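Local coordinates for HD-GYP domain-containing protein (Bdellovibrio bacteriovorus, PDB 3TM8) that is an unconventional HD-GYP protein, probably related to cyclic-di-GMP phosphodiesterases, that binds two iron ions in a mainly helical domain, at residues A41-N46 with R73-L78; I50-R55 with K65-K70; V172-L177 with L198-H203; D247-N252 with D275-L280. One frame throughout, in Å; residues are numbered along the deposited sequence. Where two conformers were deposited one is given.

From the N terminus, interaction 1 joins strand 41-45 to strand 74-78 and closes a loop of 26 residues. Interaction 2 falls within that loop: it starts on strand 48-53, the hairpin partner of 41-45, and ends in the turn at 65-70. The two contacts touch, their centres about 9 Å apart, and Ala41 and Leu53 are neighbours across the hairpin. Interactions 3 and 4 follow in series in the HD domain, with neither nesting nor crossing. Interaction 3 pairs helices 167-185 and 190-202 beside an iron; interaction 4 links the starts of helices 248-256 and 276-293. Val250 packs on Leu198, connecting these two contacts, whose centres lie about 12 Å apart.

Interaction 1 (A41-N46 with R73-L78); sequences AYVKIN and RKMYIL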
loop_
_atom_site.group_PDB
_atom_site.type_symbol
_atom_site.label_atom_id
_atom_site.label_comp_id
_atom_site.label_asym_id
_atom_site.label_seq_id
_atom_site.Cartn_x
_atom_site.Cartn_y
_atom_site.Cartn_z
ATOM N N ALA A 41 -0.875 -11.205 22.003
ATOM C CA ALA A 41 0.028 -11.135 20.852
ATOM C C ALA A 41 1.453 -10.898 21.329
ATOM O O ALA A 41 1.691 -10.155 22.288
ATOM C CB ALA A 41 -0.410 -10.069 19.848
ATOM N N TYR A 42 2.385 -11.552 20.649
ATOM C CA TYR A 42 3.773 -11.626 21.057
ATOM C C TYR A 42 4.679 -11.021 19.997
ATOM O O TYR A 42 4.407 -11.129 18.797
ATOM C CB TYR A 42 4.163 -13.091 21.268
ATOM C CG TYR A 42 3.330 -13.788 22.324
ATOM C CD1 TYR A 42 3.823 -13.981 23.609
ATOM C CD2 TYR A 42 2.039 -14.230 22.043
ATOM C CE1 TYR A 42 3.058 -14.604 24.579
ATOM C CE2 TYR A 42 1.263 -14.849 23.007
ATOM C CZ TYR A 42 1.775 -15.036 24.272
ATOM O OH TYR A 42 0.993 -15.658 25.216
ATOM N N VAL A 43 5.747 -10.371 20.450
ATOM C CA VAL A 43 6.795 -9.866 19.575
ATOM C C VAL A 43 8.003 -10.787 19.725
ATOM O O VAL A 43 8.376 -11.164 20.840
ATOM C CB VAL A 43 7.196 -8.416 19.962
ATOM C CG1 VAL A 43 8.401 -7.952 19.152
ATOM C CG2 VAL A 43 6.023 -7.461 19.770
ATOM N N LYS A 44 8.614 -11.156 18.607
ATOM C CA LYS A 44 9.785 -12.019 18.651
ATOM C C LYS A 44 11.037 -11.196 18.925
ATOM O O LYS A 44 11.370 -10.299 18.160
ATOM C CB LYS A 44 9.919 -12.785 17.333
ATOM C CG LYS A 44 11.018 -13.839 17.339
ATOM C CD LYS A 44 10.982 -14.678 16.061
ATOM C CE LYS A 44 11.429 -13.879 14.847
ATOM N NZ LYS A 44 12.907 -13.654 14.832
ATOM N N ILE A 45 11.713 -11.489 20.033
ATOM C CA ILE A 45 12.976 -10.836 20.348
ATOM C C ILE A 45 14.008 -11.903 20.663
ATOM O O ILE A 45 13.776 -12.768 21.503
ATOM C CB ILE A 45 12.839 -9.881 21.541
ATOM C CG1 ILE A 45 11.814 -8.795 21.218
ATOM C CG2 ILE A 45 14.190 -9.268 21.885
ATOM C CD1 ILE A 45 11.766 -7.698 22.230
ATOM N N ASN A 46 15.142 -11.851 19.970
ATOM C CA ASN A 46 16.158 -12.886 20.114
ATOM C C ASN A 46 15.546 -14.284 20.001
ATOM O O ASN A 46 15.881 -15.194 20.764
ATOM C CB ASN A 46 16.920 -12.720 21.429
ATOM C CG ASN A 46 17.576 -11.364 21.544
ATOM O OD1 ASN A 46 17.861 -10.718 20.536
ATOM N ND2 ASN A 46 17.822 -10.923 22.769
ATOM N N ARG A 73 6.263 -6.032 11.664
ATOM C CA ARG A 73 5.697 -6.617 10.461
ATOM C C ARG A 73 4.842 -7.821 10.854
ATOM O O ARG A 73 3.640 -7.832 10.615
ATOM C CB ARG A 73 6.802 -7.053 9.501
ATOM C CG ARG A 73 7.757 -5.945 9.110
ATOM C CD ARG A 73 8.844 -6.472 8.186
ATOM N NE ARG A 73 9.917 -5.503 8.005
ATOM C CZ ARG A 73 11.149 -5.816 7.616
ATOM N NH1 ARG A 73 11.473 -7.082 7.368
ATOM N NH2 ARG A 73 12.060 -4.863 7.484
ATOM N N LYS A 74 5.466 -8.834 11.453
ATOM C CA LYS A 74 4.745 -9.992 11.963
ATOM C C LYS A 74 4.807 -10.007 13.475
ATOM O O LYS A 74 5.839 -9.689 14.081
ATOM C CB LYS A 74 5.353 -11.304 11.455
ATOM C CG LYS A 74 5.360 -11.496 9.952
ATOM C CD LYS A 74 4.011 -11.924 9.429
ATOM C CE LYS A 74 4.117 -12.301 7.960
ATOM N NZ LYS A 74 4.833 -11.240 7.197
ATOM N N MET A 75 3.690 -10.393 14.081
ATOM C CA MET A 75 3.652 -10.743 15.486
ATOM C C MET A 75 3.095 -12.150 15.555
ATOM O O MET A 75 2.823 -12.761 14.519
ATOM C CB MET A 75 2.807 -9.755 16.284
ATOM C CG MET A 75 3.534 -8.440 16.553
ATOM S SD MET A 75 2.543 -7.244 17.462
ATOM C CE MET A 75 2.444 -8.041 19.061
ATOM N N TYR A 76 2.943 -12.670 16.768
ATOM C CA TYR A 76 2.619 -14.072 16.948
ATOM C C TYR A 76 1.502 -14.217 17.959
ATOM O O TYR A 76 1.395 -13.427 18.904
ATOM C CB TYR A 76 3.883 -14.849 17.376
ATOM C CG TYR A 76 4.933 -14.677 16.312
ATOM C CD1 TYR A 76 4.978 -15.531 15.218
ATOM C CD2 TYR A 76 5.805 -13.597 16.338
ATOM C CE1 TYR A 76 5.903 -15.345 14.204
ATOM C CE2 TYR A 76 6.736 -13.399 15.320
ATOM C CZ TYR A 76 6.775 -14.275 14.254
ATOM O OH TYR A 76 7.684 -14.082 13.232
ATOM N N ILE A 77 0.656 -15.218 17.747
ATOM C CA ILE A 77 -0.405 -15.531 18.694
ATOM C C ILE A 77 -0.316 -17.012 19.009
ATOM O O ILE A 77 0.257 -17.790 18.242
ATOM C CB ILE A 77 -1.809 -15.188 18.128
ATOM C CG1 ILE A 77 -2.129 -16.051 16.903
ATOM C CG2 ILE A 77 -1.906 -13.697 17.830
ATOM C CD1 ILE A 77 -3.547 -15.864 16.317
ATOM N N LEU A 78 -0.875 -17.411 20.144
ATOM C CA LEU A 78 -0.968 -18.827 20.454
ATOM C C LEU A 78 -1.871 -19.496 19.432
ATOM O O LEU A 78 -2.951 -18.996 19.122
ATOM C CB LEU A 78 -1.542 -19.029 21.855
ATOM C CG LEU A 78 -0.620 -18.548 22.976
ATOM C CD1 LEU A 78 -1.411 -18.434 24.273
ATOM C CD2 LEU A 78 0.572 -19.483 23.139
HETATM O O HOH W 1 7.623 -9.936 16.175
#
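Tyr42 and Tyr76 are joined by two backbone hydrogen bonds, from Tyr42 N to Tyr76 O at 2.7 Å and from Tyr76 N to Tyr42 O at 2.9 Å. This reciprocal pair marks one antiparallel hydrogen-bonded bridge, the only one between the two segments. The strand axes run at 131°, so the strands splay apart beyond it. Where they have separated, a water takes over: it accepts from Lys44 N and donates to Lys74 O.

The Tyr42 ring sets its edge beside the same link. With its CG beside the backbone N (chi1 -60°), the ring brings CD2 edge-on to Tyr76 O, 3.3 Å away, and its far end reaches Leu78, with Tyr42 OH 3.8 Å from Leu78 CD1. That hydroxyl has its polar partner in Asn40. Lys44 lays CB 3.8 Å from CE2 of the Tyr76 ring, while its amine turns off to Asp47. On the buried side Met75 bends at its last torsion (chi3 69°), setting CE between Ala41 CB, 3.6 Å away, and Val43 CG2, 3.7 Å away.

Strand 74-78 also pairs with strand 23-27, and strand 41-45 with 48-53; the single bridge thus couples two antiparallel two-stranded sheets in the small N-terminal beta region.

Interaction 2 (I50-R55 with K65-K70); sequences ILYLRR and KRLKDK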
loop_
_atom_site.group_PDB
_atom_site.type_symbol
_atom_site.label_atom_id
_atom_site.label_comp_id
_atom_site.label_asym_id
_atom_site.label_seq_id
_atom_site.Cartn_x
_atom_site.Cartn_y
_atom_site.Cartn_z
ATOM N N ILE A 50 7.773 -12.840 23.072
ATOM C CA ILE A 50 7.621 -11.986 24.236
ATOM C C ILE A 50 6.247 -11.329 24.242
ATOM O O ILE A 50 5.875 -10.626 23.300
ATOM C CB ILE A 50 8.696 -10.884 24.248
ATOM C CG1 ILE A 50 10.086 -11.473 23.976
ATOM C CG2 ILE A 50 8.647 -10.135 25.558
ATOM C CD1 ILE A 50 10.508 -12.573 24.920
ATOM N N LEU A 51 5.483 -11.560 25.302
ATOM C CA LEU A 51 4.139 -10.999 25.398
ATOM C C LEU A 51 4.179 -9.477 25.285
ATOM O O LEU A 51 4.938 -8.819 25.998
ATOM C CB LEU A 51 3.505 -11.405 26.727
ATOM C CG LEU A 51 2.098 -10.902 27.027
ATOM C CD1 LEU A 51 1.122 -11.434 26.001
ATOM C CD2 LEU A 51 1.693 -11.342 28.436
ATOM N N TYR A 52 3.359 -8.925 24.391
ATOM C CA TYR A 52 3.338 -7.488 24.153
ATOM C C TYR A 52 1.912 -6.920 24.201
ATOM O O TYR A 52 1.681 -5.874 24.808
ATOM C CB TYR A 52 4.019 -7.156 22.818
ATOM C CG TYR A 52 4.119 -5.675 22.541
ATOM C CD1 TYR A 52 4.760 -4.824 23.432
ATOM C CD2 TYR A 52 3.595 -5.127 21.379
ATOM C CE1 TYR A 52 4.853 -3.464 23.180
ATOM C CE2 TYR A 52 3.685 -3.779 21.122
ATOM C CZ TYR A 52 4.318 -2.948 22.018
ATOM O OH TYR A 52 4.421 -1.595 21.776
ATOM N N LEU A 53 0.966 -7.601 23.555
ATOM C CA LEU A 53 -0.435 -7.197 23.602
ATOM C C LEU A 53 -1.229 -8.218 24.400
ATOM O O LEU A 53 -1.062 -9.427 24.229
ATOM C CB LEU A 53 -1.012 -7.081 22.188
ATOM C CG LEU A 53 -0.174 -6.260 21.202
ATOM C CD1 LEU A 53 -0.827 -6.271 19.823
ATOM C CD2 LEU A 53 0.031 -4.834 21.692
ATOM N N ARG A 54 -2.112 -7.730 25.257
ATOM C CA ARG A 54 -2.855 -8.613 26.142
ATOM C C ARG A 54 -4.330 -8.646 25.808
ATOM O O ARG A 54 -4.864 -7.699 25.250
ATOM C CB ARG A 54 -2.652 -8.174 27.584
ATOM C CG ARG A 54 -1.259 -8.454 28.086
ATOM C CD ARG A 54 -0.966 -7.672 29.334
ATOM N NE ARG A 54 0.338 -8.029 29.877
ATOM C CZ ARG A 54 1.494 -7.614 29.373
ATOM N NH1 ARG A 54 1.514 -6.825 28.304
ATOM N NH2 ARG A 54 2.633 -7.992 29.936
ATOM N N ARG A 55 -4.982 -9.748 26.167
ATOM C CA ARG A 55 -6.421 -9.864 26.004
ATOM C C ARG A 55 -7.088 -8.609 26.557
ATOM O O ARG A 55 -6.800 -8.181 27.675
ATOM C CB ARG A 55 -6.949 -11.128 26.699
ATOM C CG ARG A 55 -6.285 -12.407 26.192
ATOM C CD ARG A 55 -6.812 -13.703 26.834
ATOM N NE ARG A 55 -5.931 -14.791 26.426
ATOM C CZ ARG A 55 -4.855 -15.163 27.106
ATOM N NH1 ARG A 55 -4.577 -14.586 28.267
ATOM N NH2 ARG A 55 -4.074 -16.129 26.639
ATOM N N LYS A 65 -0.369 3.981 18.498
ATOM C CA LYS A 65 1.055 4.274 18.656
ATOM C C LYS A 65 1.841 3.078 19.199
ATOM O O LYS A 65 3.037 2.942 18.944
ATOM C CB LYS A 65 1.253 5.500 19.549
ATOM C CG LYS A 65 0.714 6.782 18.945
ATOM C CD LYS A 65 0.813 7.931 19.931
ATOM C CE LYS A 65 0.097 9.168 19.414
ATOM N NZ LYS A 65 0.019 10.231 20.451
ATOM N N ARG A 66 1.161 2.210 19.938
ATOM C CA ARG A 66 1.788 0.994 20.445
ATOM C C ARG A 66 2.311 0.099 19.318
ATOM O O ARG A 66 3.141 -0.779 19.552
ATOM C CB ARG A 66 0.799 0.199 21.302
ATOM C CG ARG A 66 0.196 0.963 22.471
ATOM C CD ARG A 66 -0.659 0.040 23.326
ATOM N NE ARG A 66 0.159 -0.970 23.995
ATOM C CZ ARG A 66 -0.277 -2.162 24.388
ATOM N NH1 ARG A 66 -1.538 -2.521 24.180
ATOM N NH2 ARG A 66 0.557 -3.001 24.989
ATOM N N LEU A 67 1.809 0.310 18.104
ATOM C CA LEU A 67 2.178 -0.521 16.967
ATOM C C LEU A 67 2.936 0.260 15.895
ATOM O O LEU A 67 3.249 -0.290 14.842
ATOM C CB LEU A 67 0.931 -1.165 16.352
ATOM C CG LEU A 67 0.167 -2.055 17.332
ATOM C CD1 LEU A 67 -1.109 -2.610 16.696
ATOM C CD2 LEU A 67 1.064 -3.180 17.847
ATOM N N LYS A 68 3.219 1.530 16.172
ATOM C CA LYS A 68 3.876 2.414 15.208
ATOM C C LYS A 68 5.339 2.679 15.554
ATOM O O LYS A 68 5.729 2.634 16.718
ATOM C CB LYS A 68 3.120 3.745 15.123
ATOM C CG LYS A 68 1.755 3.637 14.452
ATOM C CD LYS A 68 0.927 4.906 14.598
ATOM C CE LYS A 68 1.562 6.091 13.889
ATOM N NZ LYS A 68 2.552 6.810 14.738
ATOM N N ASP A 69 6.141 2.969 14.533
ATOM C CA ASP A 69 7.538 3.377 14.716
ATOM C C ASP A 69 8.417 2.282 15.313
ATOM O O ASP A 69 9.480 2.571 15.866
ATOM C CB ASP A 69 7.636 4.626 15.602
ATOM C CG ASP A 69 6.884 5.796 15.038
ATOM O OD1 ASP A 69 7.347 6.360 14.023
ATOM O OD2 ASP A 69 5.834 6.155 15.611
ATOM N N LYS A 70 7.986 1.033 15.179
ATOM C CA LYS A 70 8.674 -0.085 15.815
ATOM C C LYS A 70 9.086 -1.149 14.798
ATOM O O LYS A 70 9.532 -2.226 15.173
ATOM C CB LYS A 70 7.768 -0.678 16.894
ATOM C CG LYS A 70 7.529 0.290 18.071
ATOM C CD LYS A 70 6.193 0.024 18.742
ATOM C CE LYS A 70 5.895 0.992 19.876
ATOM N NZ LYS A 70 6.018 2.436 19.530
HETATM O O HOH W 2 -0.813 -4.943 27.001
#
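A classic beta bulge in strand 48-53, where Tyr52 and Leu53 both face Ala41 of the neighbouring strand, supplies the two side chains that meet the end of a 3-10 segment, 65-67. The Tyr52 hydroxyl donates to Arg66 O at 2.7 Å, in the carbonyl plane and on a lone pair, and the acceptor also lies near the plane of the ring. Tyr52 reaches it because its CG stands opposite the backbone N (chi1 -176°), which extends the ring toward the turn. The Lys70 side chain runs about perpendicular to that of Tyr52 and passes its end, placing Lys70 CE 3.5 Å from Tyr52 OH; Lys70 NZ is gripped by Lys68 O at 2.8 Å and Lys65 O at 3.1 Å, bonds that tie the turn to itself.

Leu53 and Arg66 lie alongside each other, their ends heading opposite ways. Leu53 CD2 sits over one face of the guanidinium, 3.7 Å from Arg66 NH1, and that NH1 is engaged by Asp57 in a salt bridge. A water accepts from both Arg66 NH2 and Arg54 NH1. Deeper in, Leu53 CD1 meets Leu67 CD2 at 4.1 Å.

Phe59 touches both leucines, Met75 of strand 74-78 lies against Tyr52 and Leu53, and Val43 of strand 41-45 packs on Tyr52.

Interaction 3 (V172-L177 with L198-H203); sequences VTVSTL and LGALLH. With FE (Fe (III) ion), chain D; DMS (dimethyl sulfoxide), chain F.
The segments 172-177 and 198-202, parts of helices 167-185 and 190-202, run nearly antiparallel, at 150° between their N-to-C directions, and their axes approach to 7.3 Å. Such closeness goes with small residues at the interface: Ser175 and Ala200 bring their CA atoms to 4.7 Å, and Ala200 CB abuts Ser175 CA at 3.5 Å. Ser175 OG, at chi1 84°, folds back onto its own helix to donate to Val172 O. That carbonyl also accepts from Thr176 N and Thr176 OG1, so three donors grip it.

Toward one end, Val172 and Leu201 run alongside each other, Val172 CG2 3.5 Å from Leu201 CD1 in the conformer given, a closeness that is doubtful because Leu201 has two. On the metal side, the Val174 side chain runs about perpendicular to that of His203, Val174 CG2 3.8 Å from His203 CE1. His203 ND1 donates to Ala200 O at 2.7 Å, the acceptor close to the ring plane and the angle at the hydrogen 164°. This second-shell bond helps hold the ring's rotation, with NE2 directed at an iron ion 2.3 Å away, the metal also binding a water. His170, Asp204 and Asn285 share that ion with His203, placing the contact in the di-iron site of the HD domain.

Helix 276-293 packs on Val174 through Val281 and Asn285, helix 105-125 on Val172 and Leu201, and helix 130-149 on Ser175 and Leu201.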
loop_
_atom_site.group_PDB
_atom_site.type_symbol
_atom_site.label_atom_id
_atom_site.label_comp_id
_atom_site.label_asym_id
_atom_site.label_seq_id
_atom_site.Cartn_x
_atom_site.Cartn_y
_atom_site.Cartn_z
ATOM N N VAL A 172 -0.588 0.796 -0.508
ATOM C CA VAL A 172 -1.929 1.282 -0.191
ATOM C C VAL A 172 -2.040 2.792 -0.452
ATOM O O VAL A 172 -3.008 3.268 -1.050
ATOM C CB VAL A 172 -2.354 0.948 1.259
ATOM C CG1 VAL A 172 -3.776 1.435 1.504
ATOM C CG2 VAL A 172 -2.245 -0.563 1.528
ATOM N N THR A 173 -1.020 3.538 -0.046
ATOM C CA THR A 173 -1.036 4.978 -0.251
ATOM C C THR A 173 -1.084 5.327 -1.733
ATOM O O THR A 173 -1.882 6.163 -2.154
ATOM C CB THR A 173 0.174 5.641 0.414
ATOM O OG1 THR A 173 0.032 5.490 1.826
ATOM C CG2 THR A 173 0.216 7.124 0.081
ATOM N N VAL A 174 -0.236 4.674 -2.517
ATOM C CA VAL A 174 -0.209 4.922 -3.949
ATOM C C VAL A 174 -1.555 4.530 -4.579
ATOM O O VAL A 174 -2.053 5.230 -5.457
ATOM C CB VAL A 174 1.008 4.232 -4.608
ATOM C CG1 VAL A 174 0.932 4.289 -6.130
ATOM C CG2 VAL A 174 2.291 4.880 -4.131
ATOM N N SER A 175 -2.178 3.453 -4.105
ATOM C CA SER A 175 -3.479 3.068 -4.645
ATOM C C SER A 175 -4.558 4.099 -4.322
ATOM O O SER A 175 -5.456 4.353 -5.131
ATOM C CB SER A 175 -3.882 1.679 -4.144
ATOM O OG SER A 175 -4.485 1.728 -2.860
ATOM N N THR A 176 -4.461 4.705 -3.145
ATOM C CA THR A 176 -5.416 5.712 -2.699
ATOM C C THR A 176 -5.320 6.962 -3.584
ATOM O O THR A 176 -6.337 7.481 -4.069
ATOM C CB THR A 176 -5.169 6.078 -1.221
ATOM O OG1 THR A 176 -5.137 4.883 -0.427
ATOM C CG2 THR A 176 -6.264 6.991 -0.689
ATOM N N LEU A 177 -4.093 7.437 -3.796
ATOM C CA LEU A 177 -3.863 8.573 -4.671
ATOM C C LEU A 177 -4.275 8.230 -6.094
ATOM O O LEU A 177 -4.814 9.072 -6.805
ATOM C CB LEU A 177 -2.396 8.985 -4.642
ATOM C CG LEU A 177 -1.833 9.496 -3.316
ATOM C CD1 LEU A 177 -0.320 9.651 -3.414
ATOM C CD2 LEU A 177 -2.485 10.823 -2.914
ATOM N N LEU A 198 -5.513 -2.467 -7.673
ATOM C CA LEU A 198 -4.758 -3.687 -7.411
ATOM C C LEU A 198 -3.293 -3.561 -7.843
ATOM O O LEU A 198 -2.372 -3.938 -7.102
ATOM C CB LEU A 198 -5.429 -4.875 -8.099
ATOM C CG LEU A 198 -4.785 -6.244 -7.913
ATOM C CD1 LEU A 198 -4.672 -6.612 -6.430
ATOM C CD2 LEU A 198 -5.581 -7.294 -8.693
ATOM N N GLY A 199 -3.073 -3.049 -9.051
ATOM C CA GLY A 199 -1.724 -2.854 -9.537
ATOM C C GLY A 199 -0.953 -1.883 -8.670
ATOM O O GLY A 199 0.214 -2.128 -8.331
ATOM N N ALA A 200 -1.602 -0.791 -8.270
ATOM C CA ALA A 200 -0.962 0.163 -7.370
ATOM C C ALA A 200 -0.600 -0.482 -6.029
ATOM O O ALA A 200 0.481 -0.282 -5.493
ATOM C CB ALA A 200 -1.842 1.390 -7.178
ATOM N N LEU A 201 -1.505 -1.277 -5.489
ATOM C CA LEU A 201 -1.235 -1.933 -4.229
ATOM C C LEU A 201 0.008 -2.824 -4.317
ATOM O O LEU A 201 0.818 -2.861 -3.382
ATOM C CB LEU A 201 -2.465 -2.732 -3.826
ATOM C CG LEU A 201 -2.427 -3.443 -2.489
ATOM C CD1 LEU A 201 -2.119 -2.467 -1.370
ATOM C CD2 LEU A 201 -3.767 -4.116 -2.268
ATOM N N LEU A 202 0.160 -3.522 -5.435
ATOM C CA LEU A 202 1.227 -4.492 -5.612
ATOM C C LEU A 202 2.451 -3.942 -6.338
ATOM O O LEU A 202 3.388 -4.695 -6.605
ATOM C CB LEU A 202 0.691 -5.706 -6.370
ATOM C CG LEU A 202 -0.502 -6.450 -5.749
ATOM C CD1 LEU A 202 -0.972 -7.554 -6.687
ATOM C CD2 LEU A 202 -0.138 -7.021 -4.374
ATOM N N HIS A 203 2.451 -2.643 -6.645
ATOM C CA HIS A 203 3.381 -2.129 -7.646
ATOM C C HIS A 203 4.847 -2.390 -7.322
ATOM O O HIS A 203 5.647 -2.623 -8.229
ATOM C CB HIS A 203 3.135 -0.644 -7.963
ATOM C CG HIS A 203 3.693 0.312 -6.954
ATOM N ND1 HIS A 203 3.030 0.658 -5.792
ATOM C CD2 HIS A 203 4.860 1.003 -6.941
ATOM C CE1 HIS A 203 3.765 1.524 -5.112
ATOM N NE2 HIS A 203 4.873 1.758 -5.793
HETATM FE FE FE D . 6.787 2.842 -5.222
HETATM S S DMS F . 1.241 8.138 4.253
HETATM O O DMS F . 1.633 6.556 3.577
HETATM C C1 DMS F . 1.759 9.401 3.060
HETATM C C2 DMS F . -0.544 8.346 4.110
HETATM O O HOH W 3 7.405 2.612 -7.081
#

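Interaction 4 (D247-N252 with D275-L280); sequences DQTVIN and DPLAVL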
loop_
_atom_site.group_PDB
_atom_site.type_symbol
_atom_site.label_atom_id
_atom_site.label_comp_id
_atom_site.label_asym_id
_atom_site.label_seq_id
_atom_site.Cartn_x
_atom_site.Cartn_y
_atom_site.Cartn_z
ATOM N N ASP A 247 -3.669 -10.440 -13.631
ATOM C CA ASP A 247 -4.224 -9.617 -14.702
ATOM C C ASP A 247 -3.120 -8.868 -15.449
ATOM O O ASP A 247 -2.175 -8.375 -14.838
ATOM C CB ASP A 247 -5.227 -8.616 -14.144
ATOM C CG ASP A 247 -6.456 -9.284 -13.574
ATOM O OD1 ASP A 247 -7.385 -9.580 -14.354
ATOM O OD2 ASP A 247 -6.488 -9.516 -12.349
ATOM N N GLN A 248 -3.251 -8.766 -16.767
ATOM C CA GLN A 248 -2.233 -8.080 -17.558
ATOM C C GLN A 248 -2.003 -6.642 -17.087
ATOM O O GLN A 248 -0.864 -6.179 -17.038
ATOM C CB GLN A 248 -2.584 -8.093 -19.046
ATOM C CG GLN A 248 -1.457 -7.563 -19.920
ATOM C CD GLN A 248 -0.200 -8.414 -19.825
ATOM O OE1 GLN A 248 -0.258 -9.638 -19.954
ATOM N NE2 GLN A 248 0.941 -7.772 -19.591
ATOM N N THR A 249 -3.076 -5.938 -16.738
ATOM C CA THR A 249 -2.949 -4.564 -16.266
ATOM C C THR A 249 -2.064 -4.491 -15.020
ATOM O O THR A 249 -1.259 -3.572 -14.865
ATOM C CB THR A 249 -4.316 -3.961 -15.925
ATOM O OG1 THR A 249 -5.116 -3.885 -17.111
ATOM C CG2 THR A 249 -4.154 -2.571 -15.323
ATOM N N VAL A 250 -2.227 -5.461 -14.123
ATOM C CA VAL A 250 -1.442 -5.512 -12.894
ATOM C C VAL A 250 0.037 -5.781 -13.208
ATOM O O VAL A 250 0.929 -5.122 -12.664
ATOM C CB VAL A 250 -2.028 -6.574 -11.941
ATOM C CG1 VAL A 250 -1.134 -6.763 -10.731
ATOM C CG2 VAL A 250 -3.447 -6.172 -11.525
ATOM N N ILE A 251 0.292 -6.740 -14.093
ATOM C CA ILE A 251 1.648 -6.998 -14.567
ATOM C C ILE A 251 2.247 -5.738 -15.187
ATOM O O ILE A 251 3.397 -5.399 -14.930
ATOM C CB ILE A 251 1.682 -8.152 -15.598
ATOM C CG1 ILE A 251 1.227 -9.464 -14.943
ATOM C CG2 ILE A 251 3.079 -8.290 -16.219
ATOM C CD1 ILE A 251 0.776 -10.522 -15.950
ATOM N N ASN A 252 1.466 -5.044 -16.011
ATOM C CA ASN A 252 1.951 -3.809 -16.620
ATOM C C ASN A 252 2.320 -2.756 -15.592
ATOM O O ASN A 252 3.335 -2.088 -15.723
ATOM C CB ASN A 252 0.913 -3.223 -17.573
ATOM C CG ASN A 252 0.712 -4.072 -18.805
ATOM O OD1 ASN A 252 1.517 -4.959 -19.103
ATOM N ND2 ASN A 252 -0.366 -3.804 -19.538
ATOM N N ASP A 275 1.008 1.244 -20.765
ATOM C CA ASP A 275 -0.372 1.104 -20.332
ATOM C C ASP A 275 -0.747 2.436 -19.683
ATOM O O ASP A 275 -0.059 2.897 -18.775
ATOM C CB ASP A 275 -0.461 -0.043 -19.317
ATOM C CG ASP A 275 -1.879 -0.361 -18.898
ATOM O OD1 ASP A 275 -2.695 0.576 -18.782
ATOM O OD2 ASP A 275 -2.171 -1.559 -18.669
ATOM N N PRO A 276 -1.825 3.080 -20.154
ATOM C CA PRO A 276 -2.208 4.376 -19.583
ATOM C C PRO A 276 -2.398 4.313 -18.065
ATOM O O PRO A 276 -2.125 5.292 -17.369
ATOM C CB PRO A 276 -3.534 4.696 -20.287
ATOM C CG PRO A 276 -4.012 3.391 -20.840
ATOM C CD PRO A 276 -2.774 2.629 -21.184
ATOM N N LEU A 277 -2.850 3.175 -17.551
ATOM C CA LEU A 277 -3.040 3.065 -16.110
ATOM C C LEU A 277 -1.705 3.057 -15.359
ATOM O O LEU A 277 -1.629 3.519 -14.218
ATOM C CB LEU A 277 -3.895 1.841 -15.761
ATOM C CG LEU A 277 -5.334 1.904 -16.297
ATOM C CD1 LEU A 277 -6.060 0.599 -16.018
ATOM C CD2 LEU A 277 -6.092 3.079 -15.693
ATOM N N ALA A 278 -0.653 2.548 -16.001
ATOM C CA ALA A 278 0.681 2.595 -15.401
ATOM C C ALA A 278 1.235 4.022 -15.358
ATOM O O ALA A 278 1.999 4.360 -14.462
ATOM C CB ALA A 278 1.653 1.657 -16.116
ATOM N N VAL A 279 0.861 4.854 -16.328
ATOM C CA VAL A 279 1.268 6.255 -16.315
ATOM C C VAL A 279 0.681 6.944 -15.079
ATOM O O VAL A 279 1.357 7.733 -14.414
ATOM C CB VAL A 279 0.831 6.994 -17.602
ATOM C CG1 VAL A 279 1.305 8.447 -17.568
ATOM C CG2 VAL A 279 1.373 6.275 -18.823
ATOM N N LEU A 280 -0.573 6.621 -14.771
ATOM C CA LEU A 280 -1.239 7.166 -13.604
ATOM C C LEU A 280 -0.524 6.726 -12.316
ATOM O O LEU A 280 -0.212 7.552 -11.454
ATOM C CB LEU A 280 -2.707 6.722 -13.621
ATOM C CG LEU A 280 -3.710 7.453 -12.735
ATOM C CD1 LEU A 280 -5.137 7.212 -13.202
ATOM C CD2 LEU A 280 -3.544 7.002 -11.304
HETATM O O HOH W 4 -4.502 -2.625 -19.148
#
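Asn252 and Asp275 form the direct polar link: Asn252 ND2 donates to Asp275 OD2 at 3.0 Å, with an angle of 177° at the hydrogen. The acceptor lies in the amide plane and uses its anti lone pair, away from OD1, although amide and carboxylate planes stand 72° apart. Asn252 is oriented on its other side as well, since Gln248 NE2 donates to its OD1 at 2.9 Å from above the carbonyl plane.

A water extends the polar network. It donates to Asp275 OD2 at 2.6 Å and lies 2.5 Å from Thr249 OG1, so OD2 receives both the amide and the water.

Capping comes from the other carboxylate oxygen. Asp275 is the N-cap of helix 276-293, and its OD1 accepts from Leu277 N at 2.9 Å. Placing CG opposite the backbone N (chi1 -175°) lets one carboxylate cap its own helix and reach helix 248-256; the helix start would probably stabilise its negative charge. Both helices belong to the HD domain, and the next residue after 248-256, His257, binds iron. Gln256 accepts from Asp275 N, a further tie between them.

Apolar contact is slight: Thr249 CG2 meets Leu277 CD1 at 3.8 Å, the two side chains crossing at a slant. Separately, Ala278 CB makes a van der Waals contact with the backbone carbonyl Asn252 O at 4.1 Å.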